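Local structure of putative NADPH:quinone reductase (Bacillus thuringiensis, 3GMS) at residues R89-R94 / F109-D115; G67-V71 / A122-I127. The protein probably reduces quinones with NADPH as hydride donor, as a putative quinone oxidoreductase of the medium-chain dehydrogenase/reductase type. One frame throughout, in Å; residues are numbered along the deposited sequence.

Contact 1: residues R89-R94 / F109-D115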
loop_
_atom_site.group_PDB
_atom_site.type_symbol
_atom_site.label_atom_id
_atom_site.label_comp_id
_atom_site.label_asym_id
_atom_site.label_seq_id
_atom_site.Cartn_x
_atom_site.Cartn_y
_atom_site.Cartn_z
ATOM N N ARG A 89 -7.654 20.468 -1.297
ATOM C CA ARG A 89 -7.537 19.119 -0.718
ATOM C C ARG A 89 -6.414 18.370 -1.443
ATOM O O ARG A 89 -6.391 18.311 -2.669
ATOM C CB ARG A 89 -8.854 18.317 -0.861
ATOM C CG ARG A 89 -9.461 17.890 0.491
ATOM C CD ARG A 89 -10.687 16.931 0.434
ATOM N NE ARG A 89 -11.266 16.943 -0.883
ATOM C CZ ARG A 89 -11.652 15.856 -1.527
ATOM N NH1 ARG A 89 -12.086 15.971 -2.761
ATOM N NH2 ARG A 89 -11.567 14.658 -0.953
ATOM N N VAL A 90 -5.511 17.784 -0.662
ATOM C CA VAL A 90 -4.277 17.201 -1.172
ATOM C C VAL A 90 -3.868 15.969 -0.368
ATOM O O VAL A 90 -4.259 15.837 0.799
ATOM C CB VAL A 90 -3.072 18.208 -1.090
ATOM C CG1 VAL A 90 -3.401 19.523 -1.845
ATOM C CG2 VAL A 90 -2.639 18.489 0.309
ATOM N N LEU A 91 -3.053 15.114 -0.983
ATOM C CA LEU A 91 -2.305 14.111 -0.192
ATOM C C LEU A 91 -0.910 14.663 0.116
ATOM O O LEU A 91 -0.121 14.883 -0.815
ATOM C CB LEU A 91 -2.170 12.782 -0.954
ATOM C CG LEU A 91 -3.421 12.273 -1.675
ATOM C CD1 LEU A 91 -3.071 10.967 -2.447
ATOM C CD2 LEU A 91 -4.636 12.081 -0.733
ATOM N N PRO A 92 -0.609 14.911 1.394
ATOM C CA PRO A 92 0.752 15.440 1.652
ATOM C C PRO A 92 1.788 14.312 1.889
ATOM O O PRO A 92 2.049 13.923 3.038
ATOM C CB PRO A 92 0.538 16.277 2.886
ATOM C CG PRO A 92 -0.578 15.583 3.658
ATOM C CD PRO A 92 -1.464 14.936 2.617
ATOM N N LEU A 93 2.330 13.766 0.814
ATOM C CA LEU A 93 3.075 12.494 0.898
ATOM C C LEU A 93 4.575 12.751 0.947
ATOM O O LEU A 93 5.013 13.856 0.651
ATOM C CB LEU A 93 2.684 11.583 -0.270
ATOM C CG LEU A 93 1.184 11.362 -0.484
ATOM C CD1 LEU A 93 0.881 10.511 -1.726
ATOM C CD2 LEU A 93 0.552 10.691 0.773
ATOM N N ARG A 94 5.336 11.738 1.363
ATOM C CA ARG A 94 6.821 11.749 1.359
ATOM C C ARG A 94 7.395 12.878 2.187
ATOM O O ARG A 94 8.446 13.463 1.832
ATOM C CB ARG A 94 7.348 11.806 -0.094
ATOM C CG ARG A 94 6.849 10.664 -0.946
ATOM C CD ARG A 94 7.265 10.710 -2.428
ATOM N NE ARG A 94 8.723 10.798 -2.617
ATOM C CZ ARG A 94 9.289 10.829 -3.820
ATOM N NH1 ARG A 94 8.527 10.705 -4.908
ATOM N NH2 ARG A 94 10.608 10.973 -3.932
ATOM N N PHE A 109 5.768 16.934 -3.702
ATOM C CA PHE A 109 5.127 15.643 -3.452
ATOM C C PHE A 109 3.703 15.796 -2.953
ATOM O O PHE A 109 3.106 14.842 -2.453
ATOM C CB PHE A 109 5.946 14.849 -2.427
ATOM C CG PHE A 109 7.394 14.730 -2.803
ATOM C CD1 PHE A 109 7.753 14.328 -4.098
ATOM C CD2 PHE A 109 8.391 15.052 -1.882
ATOM C CE1 PHE A 109 9.114 14.236 -4.481
ATOM C CE2 PHE A 109 9.746 14.966 -2.264
ATOM C CZ PHE A 109 10.087 14.555 -3.560
ATOM N N VAL A 110 3.175 17.015 -3.037
ATOM C CA VAL A 110 1.779 17.263 -2.730
ATOM C C VAL A 110 0.892 16.822 -3.908
ATOM O O VAL A 110 1.040 17.301 -5.032
ATOM C CB VAL A 110 1.573 18.768 -2.381
ATOM C CG1 VAL A 110 0.127 19.073 -2.286
ATOM C CG2 VAL A 110 2.276 19.121 -1.052
ATOM N N VAL A 111 -0.021 15.888 -3.673
ATOM C CA VAL A 111 -0.910 15.405 -4.728
ATOM C C VAL A 111 -2.296 16.041 -4.641
ATOM O O VAL A 111 -3.054 15.763 -3.708
ATOM C CB VAL A 111 -1.084 13.838 -4.653
ATOM C CG1 VAL A 111 -1.976 13.342 -5.754
ATOM C CG2 VAL A 111 0.296 13.117 -4.664
ATOM N N PRO A 112 -2.661 16.875 -5.637
ATOM C CA PRO A 112 -3.994 17.491 -5.655
ATOM C C PRO A 112 -5.074 16.444 -5.818
ATOM O O PRO A 112 -4.906 15.536 -6.612
ATOM C CB PRO A 112 -3.954 18.364 -6.932
ATOM C CG PRO A 112 -2.495 18.632 -7.167
ATOM C CD PRO A 112 -1.827 17.311 -6.784
ATOM N N ILE A 113 -6.179 16.580 -5.075
ATOM C CA ILE A 113 -7.314 15.668 -5.185
ATOM C C ILE A 113 -8.546 16.441 -5.713
ATOM O O ILE A 113 -8.864 17.494 -5.191
ATOM C CB ILE A 113 -7.660 15.049 -3.823
ATOM C CG1 ILE A 113 -6.465 14.202 -3.349
ATOM C CG2 ILE A 113 -8.934 14.199 -3.941
ATOM C CD1 ILE A 113 -6.216 12.895 -4.154
ATOM N N PRO A 114 -9.200 15.925 -6.754
ATOM C CA PRO A 114 -10.365 16.634 -7.344
ATOM C C PRO A 114 -11.610 16.489 -6.472
ATOM O O PRO A 114 -11.699 15.559 -5.675
ATOM C CB PRO A 114 -10.548 15.924 -8.694
ATOM C CG PRO A 114 -10.063 14.549 -8.468
ATOM C CD PRO A 114 -8.905 14.672 -7.473
ATOM N N ASP A 115 -12.559 17.417 -6.614
ATOM C CA ASP A 115 -13.782 17.419 -5.808
ATOM C C ASP A 115 -14.606 16.126 -5.953
ATOM O O ASP A 115 -15.336 15.730 -5.034
ATOM C CB ASP A 115 -14.648 18.634 -6.174
ATOM C CG ASP A 115 -13.978 19.954 -5.832
ATOM O OD1 ASP A 115 -12.964 19.975 -5.105
ATOM O OD2 ASP A 115 -14.476 20.993 -6.308
HETATM O O HOH W 1 -11.093 18.467 -3.917
HETATM O O HOH W 2 -7.426 19.846 -4.836
#
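L91 and V111 face each other as the hydrogen-bonded pair of two short antiparallel strands, and each amide serves the other's carbonyl: L91 N reaches V111 O at 2.8 Å, and V111 N donates to L91 O at 3.0 Å. Two residues further on, past the non-hydrogen-bonded pair of V90 and P112, I113 N donates to R89 O at 3.0 Å, so the pairing carries on although P112 has no amide hydrogen to offer. Water continues it. One molecule donates to both R89 O and I113 O; a second donates to I113 O and to D115 OD1 while accepting from R89 NH1, so the guanidinium and the carboxylate meet through solvent rather than directly. The second terminal nitrogen, R89 NH2, turns to I117 O and to a salt bridge with D119 OD1, while I113 CG2 lies over one face of the group. At the far end R94 lays its guanidinium flat on the ring of F109, planes 17° apart and CZ 3.9 Å from the ring centroid, a cation-pi stack. A bend at chi3 (55°) turns the guanidinium onto the ring; CD, before the bend, already rests over the same face in a CH-pi contact; W280 is a further cation-pi partner of R94. Between these ends the side chains alternate. V110 CG1 presses against V90 CB at 3.5 Å on the side facing strand 34-43, whereas on the other side L91 meets I113 CD1 through CG, the two side chains roughly at right angles, and V111 CG2 touches L93 CD1. Within this GroES-like domain, the chemistry implies a pairing whose middle rests on amides and aliphatic packing, with the charge of its two arginines kept to the ends.

Contact 2: residues G67-V71 / A122-I127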
loop_
_atom_site.group_PDB
_atom_site.type_symbol
_atom_site.label_atom_id
_atom_site.label_comp_id
_atom_site.label_asym_id
_atom_site.label_seq_id
_atom_site.Cartn_x
_atom_site.Cartn_y
_atom_site.Cartn_z
ATOM N N GLY A 67 2.465 6.638 9.927
ATOM C CA GLY A 67 1.510 6.978 8.871
ATOM C C GLY A 67 2.145 7.466 7.581
ATOM O O GLY A 67 2.874 8.466 7.533
ATOM N N TYR A 68 1.862 6.742 6.515
ATOM C CA TYR A 68 2.418 7.098 5.197
ATOM C C TYR A 68 1.441 7.792 4.313
ATOM O O TYR A 68 1.843 8.352 3.264
ATOM C CB TYR A 68 2.983 5.870 4.449
ATOM C CG TYR A 68 4.260 5.395 5.054
ATOM C CD1 TYR A 68 5.456 6.065 4.815
ATOM C CD2 TYR A 68 4.266 4.334 5.952
ATOM C CE1 TYR A 68 6.658 5.640 5.375
ATOM C CE2 TYR A 68 5.480 3.885 6.519
ATOM C CZ TYR A 68 6.654 4.550 6.234
ATOM O OH TYR A 68 7.847 4.158 6.801
ATOM N N GLU A 69 0.158 7.726 4.633
ATOM C CA GLU A 69 -0.796 8.360 3.713
ATOM C C GLU A 69 -2.019 9.003 4.385
ATOM O O GLU A 69 -2.205 8.910 5.608
ATOM C CB GLU A 69 -1.174 7.425 2.556
ATOM C CG GLU A 69 -2.065 6.302 2.920
ATOM C CD GLU A 69 -2.496 5.466 1.706
ATOM O OE1 GLU A 69 -2.441 4.253 1.845
ATOM O OE2 GLU A 69 -2.924 5.999 0.644
ATOM N N GLY A 70 -2.835 9.648 3.574
ATOM C CA GLY A 70 -4.039 10.346 4.041
ATOM C C GLY A 70 -4.262 11.629 3.254
ATOM O O GLY A 70 -3.425 12.018 2.425
ATOM N N VAL A 71 -5.374 12.297 3.548
ATOM C CA VAL A 71 -5.777 13.473 2.797
ATOM C C VAL A 71 -6.031 14.606 3.792
ATOM O O VAL A 71 -6.442 14.357 4.928
ATOM C CB VAL A 71 -7.055 13.160 2.005
ATOM C CG1 VAL A 71 -8.214 12.840 2.955
ATOM C CG2 VAL A 71 -7.429 14.309 1.062
ATOM N N ALA A 122 -9.750 9.054 -1.293
ATOM C CA ALA A 122 -8.483 9.747 -1.429
ATOM C C ALA A 122 -7.424 9.268 -0.431
ATOM O O ALA A 122 -6.234 9.120 -0.759
ATOM C CB ALA A 122 -8.701 11.285 -1.264
ATOM N N ALA A 123 -7.878 8.975 0.773
ATOM C CA ALA A 123 -6.979 8.562 1.830
ATOM C C ALA A 123 -6.316 7.190 1.558
ATOM O O ALA A 123 -5.454 6.739 2.342
ATOM C CB ALA A 123 -7.757 8.549 3.169
ATOM N N GLN A 124 -6.774 6.496 0.512
ATOM C CA GLN A 124 -6.280 5.161 0.160
ATOM C C GLN A 124 -5.540 5.135 -1.165
ATOM O O GLN A 124 -5.165 4.043 -1.672
ATOM C CB GLN A 124 -7.436 4.147 0.128
ATOM C CG GLN A 124 -8.135 3.906 1.456
ATOM C CD GLN A 124 -9.288 2.952 1.240
ATOM O OE1 GLN A 124 -9.076 1.759 1.092
ATOM N NE2 GLN A 124 -10.488 3.487 1.106
ATOM N N MET A 125 -5.255 6.333 -1.707
ATOM C CA MET A 125 -4.753 6.455 -3.081
ATOM C C MET A 125 -3.273 6.069 -3.289
ATOM O O MET A 125 -2.872 5.767 -4.409
ATOM C CB MET A 125 -4.981 7.890 -3.593
ATOM C CG MET A 125 -4.722 8.164 -5.124
ATOM S SD MET A 125 -6.041 7.512 -6.221
ATOM C CE MET A 125 -7.414 8.436 -5.633
ATOM N N TYR A 126 -2.484 6.083 -2.216
ATOM C CA TYR A 126 -1.029 6.003 -2.337
ATOM C C TYR A 126 -0.495 4.588 -2.257
ATOM O O TYR A 126 -0.148 3.998 -3.248
ATOM C CB TYR A 126 -0.397 6.903 -1.286
ATOM C CG TYR A 126 1.129 6.921 -1.200
ATOM C CD1 TYR A 126 1.958 6.667 -2.324
ATOM C CD2 TYR A 126 1.729 7.271 0.011
ATOM C CE1 TYR A 126 3.353 6.727 -2.198
ATOM C CE2 TYR A 126 3.114 7.345 0.150
ATOM C CZ TYR A 126 3.914 7.074 -0.967
ATOM O OH TYR A 126 5.287 7.139 -0.841
ATOM N N ILE A 127 -0.447 4.005 -1.072
ATOM C CA ILE A 127 0.410 2.854 -0.900
ATOM C C ILE A 127 0.024 1.623 -1.744
ATOM O O ILE A 127 0.849 1.125 -2.497
ATOM C CB ILE A 127 0.504 2.459 0.625
ATOM C CG1 ILE A 127 1.230 3.578 1.409
ATOM C CG2 ILE A 127 1.293 1.170 0.787
ATOM C CD1 ILE A 127 2.686 3.754 1.030
HETATM O O HOH W 3 -3.234 2.710 -0.141
HETATM O O HOH W 4 -3.568 8.809 0.610
#
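V71 and A122 meet through methyl groups, V71 CG2 lying 4.0 Å from A122 CB, and V71 CG1 extends the apolar patch to A123 CB. Beside it the backbones come close, with G70 CA 4.1 Å from A123 CA; G70 adopts backbone angles at which only a residue without a side chain avoids the preceding carbonyl. At the other end of the contact, Y68 CB rests against I127 CD1, and that same methyl lies over one face of the Y126 ring, offset toward its rim. The edge of this ring is turned to the 67-71 segment, where Y68 O and E69 CB lie in its plane, the oxygen 3.4 Å from CD2. In the fold, a loop of the GroES-like domain leading into strand 71-77 is here set against the link between helices 119-122 and 127-139, which starts with a type I beta turn from A122 to M125, closed by M125 N bonding to A122 O. E69 reaches into that link. Its CG sits between the backbone N and the carbonyl carbon (chi1 73°), and from there the chain runs extended to a buried carboxylate. OE2 takes the amide of Y126 at 2.9 Å, on its syn side but 31° out of the carboxylate plane. A water also donates to OE2 and to A122 O while accepting from G70 N, thereby tying the turn to E69 and G70. OE1 accepts from N45 ND2 and has a second water 2.6 Å away, which also lies within bonding distance of Q124 O. At the outer end of the tyrosine, Y126 OH bonds to N272 ND2.

In the fold
Contact 1 lies farther from the centre of the chain, about 16 Å, and is partly buried; contact 2, about 8 Å from that centre, is buried. Along the sequence the first is nested inside the loop closed by the second, and their centres are about 9 Å apart. They meet where L91 CD2 packs on A122 O and G70 O, each at 3.4 Å, and strand 71-77, which begins in contact 2, pairs with strand 89-92 of contact 1. Strand bonds and aliphatic packing hold contact 1, with partly exposed arginines at its ends, whereas contact 2 joins irregular segments through small apolar contacts and a buried glutamate with its waters.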